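Local coordinates for protein signal recognition particle receptor FtsY (Sulfolobus acidocaldarius, PDB 5L3S) that serves as the signal recognition particle receptor, an SRP54-type protein that joins an N-terminal helical bundle to a P-loop nucleotide-binding domain, at residues N53-K58 / I71-K76; Y41-K46 / A259-Y264; R161-A166 / A172-S177; D89-I94 / K126-S131; R194-S199 / A229-R234. All blocks are in the same frame, centred on the assembly; numbering follows the deposited sequence.

Contact 1. Residues N53-K58 / I71-K76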
# COMPACT_ATOMS: atom_id res chain seq x y z
N ASN B 53 -1.85 29.59 -14.69
CA ASN B 53 -2.48 30.12 -15.89
C ASN B 53 -3.83 30.78 -15.63
O ASN B 53 -4.19 31.75 -16.30
CB ASN B 53 -2.63 29.04 -16.95
CG ASN B 53 -1.31 28.63 -17.53
OD1 ASN B 53 -0.44 29.46 -17.75
ND2 ASN B 53 -1.15 27.33 -17.77
N ASN B 54 -4.57 30.25 -14.67
CA ASN B 54 -5.84 30.87 -14.31
C ASN B 54 -5.62 32.22 -13.65
O ASN B 54 -6.47 33.11 -13.75
CB ASN B 54 -6.63 29.97 -13.37
CG ASN B 54 -7.99 30.55 -13.02
OD1 ASN B 54 -8.13 31.32 -12.07
ND2 ASN B 54 -9.00 30.20 -13.81
N LEU B 55 -4.49 32.40 -12.98
CA LEU B 55 -4.29 33.61 -12.17
C LEU B 55 -3.47 34.71 -12.85
O LEU B 55 -3.65 35.89 -12.54
CB LEU B 55 -3.70 33.25 -10.81
CG LEU B 55 -4.68 32.48 -9.91
CD1 LEU B 55 -3.99 31.96 -8.66
CD2 LEU B 55 -5.87 33.36 -9.56
N ILE B 56 -2.57 34.33 -13.76
CA ILE B 56 -1.74 35.31 -14.45
C ILE B 56 -2.67 36.23 -15.23
O ILE B 56 -3.37 35.79 -16.14
CB ILE B 56 -0.76 34.68 -15.46
CG1 ILE B 56 0.25 33.77 -14.76
CG2 ILE B 56 0.01 35.77 -16.21
CD1 ILE B 56 0.91 34.43 -13.62
N GLY B 57 -2.69 37.50 -14.84
CA GLY B 57 -3.50 38.48 -15.54
C GLY B 57 -4.75 38.92 -14.79
O GLY B 57 -5.37 39.92 -15.13
N LYS B 58 -5.11 38.16 -13.75
CA LYS B 58 -6.28 38.49 -12.94
C LYS B 58 -5.97 39.65 -12.00
O LYS B 58 -4.86 39.79 -11.50
CB LYS B 58 -6.74 37.28 -12.12
CG LYS B 58 -7.12 36.06 -12.95
CD LYS B 58 -8.19 36.35 -13.97
CE LYS B 58 -8.70 35.07 -14.63
NZ LYS B 58 -9.63 35.36 -15.76
N ILE B 71 -4.08 30.13 -2.68
CA ILE B 71 -4.46 28.95 -1.91
C ILE B 71 -5.96 28.68 -2.03
O ILE B 71 -6.39 27.55 -2.24
CB ILE B 71 -4.05 29.09 -0.44
CG1 ILE B 71 -2.52 29.06 -0.31
CG2 ILE B 71 -4.65 27.98 0.40
CD1 ILE B 71 -2.00 29.44 1.07
N ASN B 72 -6.76 29.74 -1.91
CA ASN B 72 -8.21 29.58 -2.03
C ASN B 72 -8.65 29.19 -3.43
O ASN B 72 -9.58 28.40 -3.59
CB ASN B 72 -8.94 30.84 -1.57
CG ASN B 72 -8.96 30.97 -0.07
OD1 ASN B 72 -8.66 30.00 0.65
ND2 ASN B 72 -9.32 32.14 0.43
N THR B 73 -7.99 29.74 -4.45
CA THR B 73 -8.28 29.36 -5.83
C THR B 73 -7.99 27.86 -6.03
O THR B 73 -8.76 27.15 -6.68
CB THR B 73 -7.47 30.20 -6.84
OG1 THR B 73 -7.72 31.59 -6.60
CG2 THR B 73 -7.86 29.88 -8.27
N LEU B 74 -6.90 27.38 -5.45
CA LEU B 74 -6.57 25.95 -5.54
C LEU B 74 -7.56 25.06 -4.80
O LEU B 74 -7.97 24.01 -5.32
CB LEU B 74 -5.14 25.67 -5.05
CG LEU B 74 -4.73 24.20 -5.14
CD1 LEU B 74 -4.79 23.75 -6.59
CD2 LEU B 74 -3.33 23.95 -4.56
N LYS B 75 -7.94 25.44 -3.59
CA LYS B 75 -8.91 24.67 -2.82
C LYS B 75 -10.23 24.59 -3.57
O LYS B 75 -10.88 23.54 -3.60
CB LYS B 75 -9.16 25.29 -1.45
CG LYS B 75 -7.98 25.24 -0.49
CD LYS B 75 -8.42 25.74 0.88
CE LYS B 75 -7.26 25.87 1.84
NZ LYS B 75 -7.73 26.33 3.18
N LYS B 76 -10.62 25.71 -4.17
CA LYS B 76 -11.85 25.78 -4.95
C LYS B 76 -11.77 24.94 -6.23
O LYS B 76 -12.73 24.27 -6.59
CB LYS B 76 -12.17 27.25 -5.27
CG LYS B 76 -13.28 27.46 -6.29
CD LYS B 76 -14.62 26.92 -5.81
CE LYS B 76 -15.73 27.28 -6.79
NZ LYS B 76 -17.05 26.68 -6.44
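L55 and T73 meet tip to tip inside the N-terminal helical bundle of this SRP54-type protein, where the last turn of helix 41-55 faces helix 66-85. The leucine stretches its branched end across the gap, and CD2 stops 3.9 Å from OG1 of T73. That approach is plain packing; the hydroxyl has its bond within its own helix, to O of I69 one turn back. T73 has OG1 turned back beside its backbone N (chi1 -56°), which leaves CG2 pointing the other way for a second neighbour, N54. The contact is small, about 95 Å² in all, and its two halves differ: L55 is buried and also packs on L23 of helix 20-36, whereas N54 stands at the exposed margin. Helix 41-55 ends here, and a type II turn from L55 to K58 leads the chain away. With its CG trans to the backbone N (chi1 -177°), N54 slants across the threonine and brings its OD1 to 4.1 Å from CG2 of T73.

Contact 2. Residues Y41-K46 / A259-Y264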
# COMPACT_ATOMS: atom_id res chain seq x y z
N TYR B 41 3.63 13.28 -8.88
CA TYR B 41 4.41 14.41 -9.38
C TYR B 41 3.79 15.02 -10.63
O TYR B 41 3.65 16.25 -10.74
CB TYR B 41 5.85 13.98 -9.68
CG TYR B 41 6.80 15.13 -9.93
CD1 TYR B 41 7.67 15.57 -8.94
CD2 TYR B 41 6.82 15.80 -11.15
CE1 TYR B 41 8.54 16.63 -9.16
CE2 TYR B 41 7.68 16.86 -11.38
CZ TYR B 41 8.53 17.27 -10.38
OH TYR B 41 9.38 18.33 -10.62
N GLU B 42 3.43 14.15 -11.56
CA GLU B 42 2.92 14.57 -12.86
C GLU B 42 1.56 15.30 -12.75
O GLU B 42 1.31 16.27 -13.46
CB GLU B 42 2.83 13.36 -13.80
CG GLU B 42 4.18 12.67 -14.09
CD GLU B 42 4.71 11.78 -12.95
OE1 GLU B 42 3.92 11.34 -12.08
OE2 GLU B 42 5.93 11.53 -12.91
N VAL B 43 0.70 14.82 -11.87
CA VAL B 43 -0.61 15.44 -11.66
C VAL B 43 -0.46 16.76 -10.89
O VAL B 43 -1.11 17.76 -11.22
CB VAL B 43 -1.56 14.49 -10.91
CG1 VAL B 43 -2.85 15.20 -10.49
CG2 VAL B 43 -1.86 13.29 -11.79
N THR B 44 0.40 16.76 -9.88
CA THR B 44 0.73 17.98 -9.14
C THR B 44 1.21 19.09 -10.07
O THR B 44 0.75 20.24 -9.97
CB THR B 44 1.78 17.68 -8.06
OG1 THR B 44 1.15 16.95 -7.01
CG2 THR B 44 2.37 18.97 -7.49
N GLU B 45 2.12 18.76 -10.97
CA GLU B 45 2.61 19.75 -11.93
C GLU B 45 1.50 20.33 -12.82
O GLU B 45 1.41 21.55 -13.02
CB GLU B 45 3.73 19.17 -12.79
CG GLU B 45 4.34 20.19 -13.73
CD GLU B 45 5.65 19.71 -14.34
OE1 GLU B 45 6.06 18.56 -14.04
OE2 GLU B 45 6.25 20.49 -15.11
N LYS B 46 0.63 19.46 -13.35
CA LYS B 46 -0.43 19.94 -14.24
C LYS B 46 -1.41 20.82 -13.49
O LYS B 46 -1.83 21.86 -13.99
CB LYS B 46 -1.18 18.76 -14.88
CG LYS B 46 -0.39 18.00 -15.93
CD LYS B 46 -1.11 16.72 -16.32
CE LYS B 46 -0.44 16.00 -17.47
NZ LYS B 46 -0.99 14.62 -17.64
N ALA B 259 -7.03 10.26 -4.59
CA ALA B 259 -8.40 10.71 -4.88
C ALA B 259 -8.44 11.84 -5.93
O ALA B 259 -9.25 11.82 -6.86
CB ALA B 259 -9.10 11.17 -3.60
N LEU B 260 -7.55 12.81 -5.78
CA LEU B 260 -7.46 13.92 -6.72
C LEU B 260 -6.94 13.45 -8.08
O LEU B 260 -7.48 13.84 -9.13
CB LEU B 260 -6.55 15.02 -6.16
CG LEU B 260 -6.29 16.26 -7.02
CD1 LEU B 260 -7.60 16.83 -7.58
CD2 LEU B 260 -5.53 17.31 -6.20
N SER B 261 -5.90 12.62 -8.07
CA SER B 261 -5.32 12.10 -9.30
C SER B 261 -6.32 11.28 -10.12
O SER B 261 -6.36 11.40 -11.35
CB SER B 261 -4.06 11.28 -9.00
OG SER B 261 -3.02 12.12 -8.56
N LEU B 262 -7.10 10.46 -9.44
CA LEU B 262 -8.15 9.65 -10.06
C LEU B 262 -9.18 10.51 -10.79
O LEU B 262 -9.54 10.23 -11.94
CB LEU B 262 -8.85 8.82 -9.00
CG LEU B 262 -8.12 7.60 -8.49
CD1 LEU B 262 -8.89 7.04 -7.31
CD2 LEU B 262 -8.04 6.61 -9.62
N ALA B 263 -9.67 11.53 -10.11
CA ALA B 263 -10.64 12.44 -10.70
C ALA B 263 -10.01 13.22 -11.85
O ALA B 263 -10.59 13.32 -12.93
CB ALA B 263 -11.20 13.38 -9.65
N TYR B 264 -8.82 13.76 -11.61
CA TYR B 264 -8.18 14.64 -12.58
C TYR B 264 -7.75 13.88 -13.84
O TYR B 264 -8.01 14.34 -14.95
CB TYR B 264 -6.99 15.38 -11.94
CG TYR B 264 -6.39 16.46 -12.80
CD1 TYR B 264 -5.36 16.18 -13.69
CD2 TYR B 264 -6.85 17.77 -12.72
CE1 TYR B 264 -4.82 17.18 -14.48
CE2 TYR B 264 -6.32 18.77 -13.50
CZ TYR B 264 -5.30 18.47 -14.38
OH TYR B 264 -4.77 19.48 -15.15
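V43 and Y264 bury the most surface where helix 41-55 meets helix 258-266, with K46 next. The short axes of segments 41-46 and 259-264 pass 10.2 Å apart at 69°. V43 sits at the crossing and points toward helix 258-266. The hydroxyl oxygen of S261 lies against its forked end, with OG 3.6 Å from both CG1 and CG2 of V43. CG1 also leans obliquely on the tyrosine ring, reaching CD1 of Y264 at 4.2 Å. Y264 swings its ring off the helix with CG trans to the backbone N (chi1 -171°), which carries the phenol over toward the next turn of helix 41-55. There CB of K46 comes within 3.7 Å of OH of Y264, and the extended lysine chain then leads off toward a long, weak ion pair with E265. The phenol oxygen itself is hydrogen-bonded to D50, one turn beyond K46, so the tyrosine is anchored at its polar end as well. L230 of helix 228-239 packs on both V43 and S261. This is the contact between the helical bundle and the nucleotide-binding domain, the N-G domain interface typical of SRP-type proteins.

Contact 3. Residues R161-A166 / A172-S177. With SO4 (sulfate ion), chain X.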
# COMPACT_ATOMS: atom_id res chain seq x y z
N ARG B 161 -19.47 -20.63 -1.02
CA ARG B 161 -18.10 -21.09 -1.25
C ARG B 161 -17.94 -21.83 -2.58
O ARG B 161 -16.82 -22.02 -3.06
CB ARG B 161 -17.65 -22.00 -0.09
CG ARG B 161 -17.81 -21.37 1.28
CD ARG B 161 -16.85 -21.97 2.31
NE ARG B 161 -17.43 -22.03 3.65
CZ ARG B 161 -16.73 -22.12 4.77
NH1 ARG B 161 -15.40 -22.15 4.73
NH2 ARG B 161 -17.36 -22.18 5.95
N GLY B 162 -19.06 -22.25 -3.16
CA GLY B 162 -19.04 -23.00 -4.40
C GLY B 162 -18.76 -24.47 -4.11
O GLY B 162 -18.49 -24.86 -2.98
N LYS B 163 -18.84 -25.31 -5.14
CA LYS B 163 -18.55 -26.73 -4.95
C LYS B 163 -17.06 -26.94 -4.68
O LYS B 163 -16.25 -26.04 -4.93
CB LYS B 163 -19.04 -27.53 -6.15
CG LYS B 163 -20.56 -27.57 -6.24
CD LYS B 163 -21.04 -27.94 -7.63
CE LYS B 163 -20.92 -26.77 -8.61
NZ LYS B 163 -22.21 -26.00 -8.77
N TYR B 164 -16.70 -28.10 -4.15
CA TYR B 164 -15.31 -28.40 -3.83
C TYR B 164 -14.42 -28.23 -5.07
O TYR B 164 -14.69 -28.83 -6.10
CB TYR B 164 -15.17 -29.82 -3.27
CG TYR B 164 -13.79 -30.12 -2.73
CD1 TYR B 164 -13.27 -29.40 -1.67
CD2 TYR B 164 -13.01 -31.12 -3.29
CE1 TYR B 164 -12.02 -29.65 -1.18
CE2 TYR B 164 -11.74 -31.38 -2.81
CZ TYR B 164 -11.25 -30.65 -1.75
OH TYR B 164 -9.99 -30.90 -1.25
N GLY B 165 -13.41 -27.37 -4.96
CA GLY B 165 -12.47 -27.16 -6.05
C GLY B 165 -12.93 -26.21 -7.15
O GLY B 165 -12.26 -26.04 -8.16
N ALA B 166 -14.10 -25.59 -6.96
CA ALA B 166 -14.64 -24.66 -7.95
C ALA B 166 -13.70 -23.48 -8.22
O ALA B 166 -13.05 -22.99 -7.30
CB ALA B 166 -16.00 -24.14 -7.49
N ALA B 172 -18.90 -17.58 -8.34
CA ALA B 172 -19.74 -16.40 -8.59
C ALA B 172 -21.06 -16.76 -9.26
O ALA B 172 -22.13 -16.25 -8.88
CB ALA B 172 -18.98 -15.35 -9.43
N PHE B 173 -21.00 -17.64 -10.25
CA PHE B 173 -22.19 -18.14 -10.92
C PHE B 173 -23.18 -18.76 -9.92
O PHE B 173 -24.37 -18.46 -9.96
CB PHE B 173 -21.81 -19.14 -12.02
CG PHE B 173 -22.98 -19.64 -12.82
CD1 PHE B 173 -23.40 -18.97 -13.95
CD2 PHE B 173 -23.66 -20.78 -12.44
CE1 PHE B 173 -24.49 -19.43 -14.70
CE2 PHE B 173 -24.75 -21.25 -13.17
CZ PHE B 173 -25.16 -20.57 -14.30
N ASP B 174 -22.67 -19.62 -9.03
CA ASP B 174 -23.50 -20.29 -8.02
C ASP B 174 -24.10 -19.29 -7.04
O ASP B 174 -25.25 -19.42 -6.64
CB ASP B 174 -22.68 -21.31 -7.24
CG ASP B 174 -22.43 -22.59 -8.01
OD1 ASP B 174 -22.81 -22.66 -9.21
OD2 ASP B 174 -21.84 -23.51 -7.42
N ALA B 175 -23.30 -18.31 -6.64
CA ALA B 175 -23.75 -17.27 -5.73
C ALA B 175 -24.90 -16.45 -6.32
O ALA B 175 -25.90 -16.20 -5.67
CB ALA B 175 -22.59 -16.34 -5.38
N ILE B 176 -24.74 -16.03 -7.57
CA ILE B 176 -25.80 -15.28 -8.25
C ILE B 176 -27.07 -16.10 -8.45
O ILE B 176 -28.19 -15.60 -8.25
CB ILE B 176 -25.27 -14.73 -9.59
CG1 ILE B 176 -24.13 -13.73 -9.32
CG2 ILE B 176 -26.42 -14.10 -10.42
CD1 ILE B 176 -23.38 -13.31 -10.56
N SER B 177 -26.91 -17.37 -8.81
CA SER B 177 -28.07 -18.24 -8.99
C SER B 177 -28.84 -18.40 -7.67
O SER B 177 -30.08 -18.37 -7.64
CB SER B 177 -27.63 -19.62 -9.49
OG SER B 177 -28.74 -20.50 -9.56
S SO4 X . -21.85 -23.23 -0.73
O1 SO4 X . -21.49 -22.99 -2.13
O2 SO4 X . -23.29 -23.03 -0.57
O3 SO4 X . -21.12 -22.32 0.16
O4 SO4 X . -21.51 -24.61 -0.36
O HOH W 1 -19.20 -23.93 -7.50
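K163 and D174 form a salt bridge at the surface of the alpha/beta nucleotide-binding domain, tying the loop after edge strand 158-160 to helix 168-181, the helix it leads into. NZ of K163 donates to OD2 of D174 at 2.9 Å. It reaches that oxygen on its syn side, 17° out of the carboxylate plane, and stays farther from OD1. CA of G162 also touches OD2 of D174. K163 gets there by folding: its CB-CA bond does not aim at the helix, but bends at chi3 (-77°) and chi4 (-96°) bring the ammonium end over. The same carboxylate oxygen also accepts a hydrogen bond from a water, 2.7 Å from OD2 of D174, and that water accepts from the backbone N of K163 at 2.8 Å. D174 therefore grips the lysine through both its tip and its main chain, the second time through the water. OD1 of D174, meanwhile, lies in plane at the edge of the F173 ring. Further out, a type II turn from K163 to A166 starts the path back to the helix. O of R161 is held by Q145. Where the strand ends, a sulfate, probably from the crystallisation liquor, rests on two successive amides: N of R161 gives a nearly straight bond of 2.6 Å to its O3, and N of G162 one of 2.7 Å to its O1.

Contact 4. Residues D89-I94 / K126-S131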
# COMPACT_ATOMS: atom_id res chain seq x y z
N ASP B 89 -25.31 8.15 -5.20
CA ASP B 89 -24.97 7.34 -4.03
C ASP B 89 -25.27 5.87 -4.29
O ASP B 89 -26.31 5.54 -4.87
CB ASP B 89 -25.76 7.84 -2.82
CG ASP B 89 -25.54 6.99 -1.59
OD1 ASP B 89 -24.44 7.05 -1.01
OD2 ASP B 89 -26.48 6.27 -1.20
N LEU B 90 -24.38 4.98 -3.85
CA LEU B 90 -24.48 3.57 -4.19
C LEU B 90 -25.74 2.91 -3.65
O LEU B 90 -26.34 2.07 -4.31
CB LEU B 90 -23.24 2.80 -3.71
CG LEU B 90 -23.27 1.29 -3.97
CD1 LEU B 90 -23.39 1.01 -5.46
CD2 LEU B 90 -22.03 0.63 -3.40
N ILE B 91 -26.12 3.27 -2.43
CA ILE B 91 -27.31 2.68 -1.84
C ILE B 91 -28.55 3.12 -2.62
O ILE B 91 -29.44 2.31 -2.88
CB ILE B 91 -27.42 3.03 -0.35
CG1 ILE B 91 -26.30 2.33 0.43
CG2 ILE B 91 -28.78 2.62 0.21
CD1 ILE B 91 -25.90 3.05 1.69
N GLU B 92 -28.58 4.39 -3.03
CA GLU B 92 -29.70 4.88 -3.84
C GLU B 92 -29.71 4.17 -5.19
O GLU B 92 -30.78 3.82 -5.69
CB GLU B 92 -29.64 6.41 -4.01
CG GLU B 92 -30.69 6.96 -4.97
CD GLU B 92 -30.49 8.44 -5.27
OE1 GLU B 92 -29.79 9.12 -4.48
OE2 GLU B 92 -31.02 8.92 -6.29
N LYS B 93 -28.53 3.92 -5.75
CA LYS B 93 -28.37 3.15 -6.98
C LYS B 93 -29.00 1.77 -6.86
O LYS B 93 -29.77 1.35 -7.72
CB LYS B 93 -26.90 2.95 -7.33
CG LYS B 93 -26.23 4.04 -8.16
CD LYS B 93 -24.80 3.60 -8.52
CE LYS B 93 -23.95 4.73 -9.10
NZ LYS B 93 -24.30 5.02 -10.52
N ILE B 94 -28.65 1.06 -5.79
CA ILE B 94 -29.19 -0.28 -5.55
C ILE B 94 -30.70 -0.23 -5.35
O ILE B 94 -31.44 -0.96 -6.01
CB ILE B 94 -28.52 -0.95 -4.34
CG1 ILE B 94 -27.01 -1.08 -4.57
CG2 ILE B 94 -29.16 -2.31 -4.08
CD1 ILE B 94 -26.26 -1.59 -3.36
N LYS B 126 -26.56 -3.91 5.51
CA LYS B 126 -27.45 -4.38 6.57
C LYS B 126 -28.13 -3.22 7.30
O LYS B 126 -29.33 -3.29 7.59
CB LYS B 126 -26.72 -5.25 7.60
CG LYS B 126 -26.36 -6.63 7.12
CD LYS B 126 -26.40 -7.61 8.28
CE LYS B 126 -25.36 -7.27 9.35
NZ LYS B 126 -25.60 -8.05 10.60
N LYS B 127 -27.37 -2.17 7.59
CA LYS B 127 -27.92 -0.98 8.25
C LYS B 127 -28.93 -0.25 7.35
O LYS B 127 -29.79 0.49 7.84
CB LYS B 127 -26.80 0.00 8.62
CG LYS B 127 -25.67 -0.60 9.44
CD LYS B 127 -26.00 -0.68 10.92
CE LYS B 127 -24.93 -1.45 11.67
NZ LYS B 127 -25.18 -1.47 13.14
N ASN B 128 -28.81 -0.45 6.04
CA ASN B 128 -29.74 0.15 5.10
C ASN B 128 -30.87 -0.81 4.71
O ASN B 128 -31.59 -0.57 3.74
CB ASN B 128 -29.00 0.64 3.85
CG ASN B 128 -28.30 1.96 4.08
OD1 ASN B 128 -28.88 3.04 3.90
ND2 ASN B 128 -27.03 1.89 4.51
N ASN B 129 -30.99 -1.90 5.47
CA ASN B 129 -32.02 -2.91 5.26
C ASN B 129 -31.99 -3.61 3.89
O ASN B 129 -33.04 -3.95 3.34
CB ASN B 129 -33.41 -2.33 5.54
CG ASN B 129 -33.53 -1.81 6.96
OD1 ASN B 129 -33.45 -2.57 7.92
ND2 ASN B 129 -33.73 -0.50 7.10
N LEU B 130 -30.80 -3.83 3.36
CA LEU B 130 -30.64 -4.58 2.12
C LEU B 130 -30.04 -5.96 2.39
O LEU B 130 -29.02 -6.06 3.05
CB LEU B 130 -29.74 -3.80 1.16
CG LEU B 130 -30.37 -2.49 0.68
CD1 LEU B 130 -29.36 -1.58 0.01
CD2 LEU B 130 -31.51 -2.80 -0.27
N SER B 131 -30.68 -7.02 1.89
CA SER B 131 -30.14 -8.37 2.09
C SER B 131 -28.92 -8.62 1.19
O SER B 131 -28.80 -8.05 0.10
CB SER B 131 -31.22 -9.45 1.89
OG SER B 131 -31.80 -9.39 0.60
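The side-chain amide of N128 has I91 over one face: both methyl ends of the isoleucine lie on that side of its plane, CD1 3.3 Å from ND2 of N128 and CG2 3.7 Å from OD1 of N128. The isoleucine's chi1 of -68° sets both branches over that one face, CD1 at the ND2 end and CG2 at the OD1 end. ND2 is hydrogen-bonded to O of M124, one turn back in helix 114-127, which steadies the group. The other flat group, the D89 carboxylate, stays on its own segment: as N-cap of helix 90-96, its OD2 takes weak bonds from N of I91 and N of E92. Next to the amide, CD1 of L130 touches two methyls, 4.2 Å from CG2 of I91 and equally far from CG2 of I94. L130 follows N129, whose positive phi closes helix 114-127 in a Schellman motif. Between the segments the touch is thus apolar or methyl-on-amide, so it depends on shape, while the polar groups of D89 and N128 bond within their own helices.

Contact 5. Residues R194-S199 / A229-R234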
# COMPACT_ATOMS: atom_id res chain seq x y z
N ARG B 194 -4.32 -9.50 -7.40
CA ARG B 194 -3.64 -9.75 -8.66
C ARG B 194 -2.95 -8.47 -9.09
O ARG B 194 -3.48 -7.38 -8.87
CB ARG B 194 -4.62 -10.24 -9.74
CG ARG B 194 -5.58 -9.17 -10.32
CD ARG B 194 -6.81 -9.82 -10.99
NE ARG B 194 -7.58 -10.49 -9.96
CZ ARG B 194 -7.96 -11.76 -10.00
NH1 ARG B 194 -7.69 -12.53 -11.06
NH2 ARG B 194 -8.62 -12.27 -8.97
N MET B 195 -1.76 -8.59 -9.67
CA MET B 195 -1.11 -7.42 -10.25
C MET B 195 -1.79 -7.01 -11.55
O MET B 195 -2.21 -7.85 -12.34
CB MET B 195 0.38 -7.69 -10.53
CG MET B 195 1.24 -7.81 -9.28
SD MET B 195 1.23 -6.28 -8.29
CE MET B 195 1.30 -5.07 -9.58
N HIS B 196 -1.89 -5.71 -11.76
CA HIS B 196 -2.49 -5.16 -12.96
C HIS B 196 -1.72 -5.54 -14.23
O HIS B 196 -2.26 -5.48 -15.32
CB HIS B 196 -2.63 -3.63 -12.83
CG HIS B 196 -1.39 -2.96 -12.32
ND1 HIS B 196 -0.86 -3.20 -11.07
CD2 HIS B 196 -0.58 -2.04 -12.90
CE1 HIS B 196 0.22 -2.46 -10.90
NE2 HIS B 196 0.42 -1.75 -12.00
N ILE B 197 -0.45 -5.95 -14.08
CA ILE B 197 0.36 -6.35 -15.22
C ILE B 197 0.48 -7.88 -15.37
O ILE B 197 1.23 -8.37 -16.21
CB ILE B 197 1.80 -5.76 -15.16
CG1 ILE B 197 2.46 -6.10 -13.82
CG2 ILE B 197 1.76 -4.24 -15.39
CD1 ILE B 197 3.92 -5.71 -13.75
N ASP B 198 -0.25 -8.61 -14.55
CA ASP B 198 -0.26 -10.07 -14.64
C ASP B 198 -1.33 -10.48 -15.65
O ASP B 198 -2.51 -10.52 -15.32
CB ASP B 198 -0.55 -10.66 -13.26
CG ASP B 198 -0.42 -12.18 -13.22
OD1 ASP B 198 -0.65 -12.85 -14.25
OD2 ASP B 198 -0.09 -12.69 -12.14
N SER B 199 -0.92 -10.78 -16.88
CA SER B 199 -1.87 -11.07 -17.95
C SER B 199 -2.79 -12.27 -17.66
O SER B 199 -3.98 -12.21 -17.95
CB SER B 199 -1.15 -11.29 -19.28
OG SER B 199 -0.77 -10.05 -19.84
N ALA B 229 -0.26 3.80 -7.12
CA ALA B 229 -1.72 3.68 -7.02
C ALA B 229 -2.42 4.21 -8.29
O ALA B 229 -3.38 3.62 -8.79
CB ALA B 229 -2.23 4.38 -5.76
N LEU B 230 -1.91 5.33 -8.81
CA LEU B 230 -2.43 5.87 -10.06
C LEU B 230 -2.12 4.92 -11.21
O LEU B 230 -2.94 4.73 -12.11
CB LEU B 230 -1.88 7.28 -10.33
CG LEU B 230 -2.38 7.95 -11.62
CD1 LEU B 230 -3.92 8.09 -11.61
CD2 LEU B 230 -1.71 9.31 -11.89
N GLU B 231 -0.94 4.33 -11.20
CA GLU B 231 -0.58 3.35 -12.23
C GLU B 231 -1.49 2.12 -12.18
O GLU B 231 -1.92 1.63 -13.22
CB GLU B 231 0.89 2.94 -12.12
CG GLU B 231 1.36 2.03 -13.24
CD GLU B 231 1.62 2.79 -14.53
OE1 GLU B 231 1.49 4.04 -14.54
OE2 GLU B 231 1.97 2.13 -15.54
N GLN B 232 -1.77 1.62 -10.98
CA GLN B 232 -2.76 0.54 -10.81
C GLN B 232 -4.13 0.93 -11.39
O GLN B 232 -4.75 0.17 -12.13
CB GLN B 232 -2.93 0.20 -9.32
CG GLN B 232 -1.71 -0.43 -8.65
CD GLN B 232 -1.84 -0.46 -7.14
OE1 GLN B 232 -2.95 -0.54 -6.60
NE2 GLN B 232 -0.71 -0.39 -6.45
N ALA B 233 -4.59 2.11 -11.03
CA ALA B 233 -5.88 2.61 -11.52
C ALA B 233 -5.93 2.73 -13.04
O ALA B 233 -6.95 2.39 -13.64
CB ALA B 233 -6.21 3.93 -10.87
N ARG B 234 -4.85 3.23 -13.66
CA ARG B 234 -4.81 3.40 -15.12
C ARG B 234 -4.85 2.06 -15.86
O ARG B 234 -5.62 1.88 -16.81
CB ARG B 234 -3.53 4.11 -15.56
CG ARG B 234 -3.47 5.59 -15.31
CD ARG B 234 -2.19 6.14 -15.93
NE ARG B 234 -1.97 7.55 -15.62
CZ ARG B 234 -2.55 8.56 -16.26
NH1 ARG B 234 -3.41 8.33 -17.25
NH2 ARG B 234 -2.27 9.80 -15.91
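H196 lays one face of its imidazole on the backbone of Q232, and this is the tight part of the contact. CA of Q232 stands 4.0 Å from the ring centroid and only 7° off the normal, a CH-pi contact. CG of Q232 also lies 3.6 Å from CE1 of H196. The histidine's chi1 of 47° places the ring between its own backbone N and carbonyl carbon, and chi2 of -63° turns the face to Q232. Packing is looser on the E231 side, where CG of the glutamate is 4.1 Å from NE2 of H196. That side looks toward the other protein chain of the assembly: NE2 of H196 is hydrogen-bonded to a polar side chain there, while E231 is held by H235, whose ring meets H196 edge-to-face. The histidine side chain is about 9 Å from GNP. Behind the contact, Q232 bonds D228 and rests on L221 of strand 216-222, and A233 packs on both that strand and helix 258-266.

From the N terminus, contact 2 opens first, at 41-46, and closes last, at 259-264, so the other four are nested in its loop. Inside it they follow in series without crossing: contact 1 folds helix 41-55 against helix 66-85 in the bundle, contact 4 joins helix 90-96 to the end of helix 114-127, contact 3 ties the loop after strand 158-160 to helix 168-181, and contact 5 sets the loop after strand 186-191 on helix 228-239. Contacts 1 and 2 share helix 41-55. Contacts 2 and 5 touch through L262 on A233 within the nucleotide-binding domain, and through V43 on L230 between bundle and domain; contact 3 lies far off, about 54 Å from contact 1 between centres.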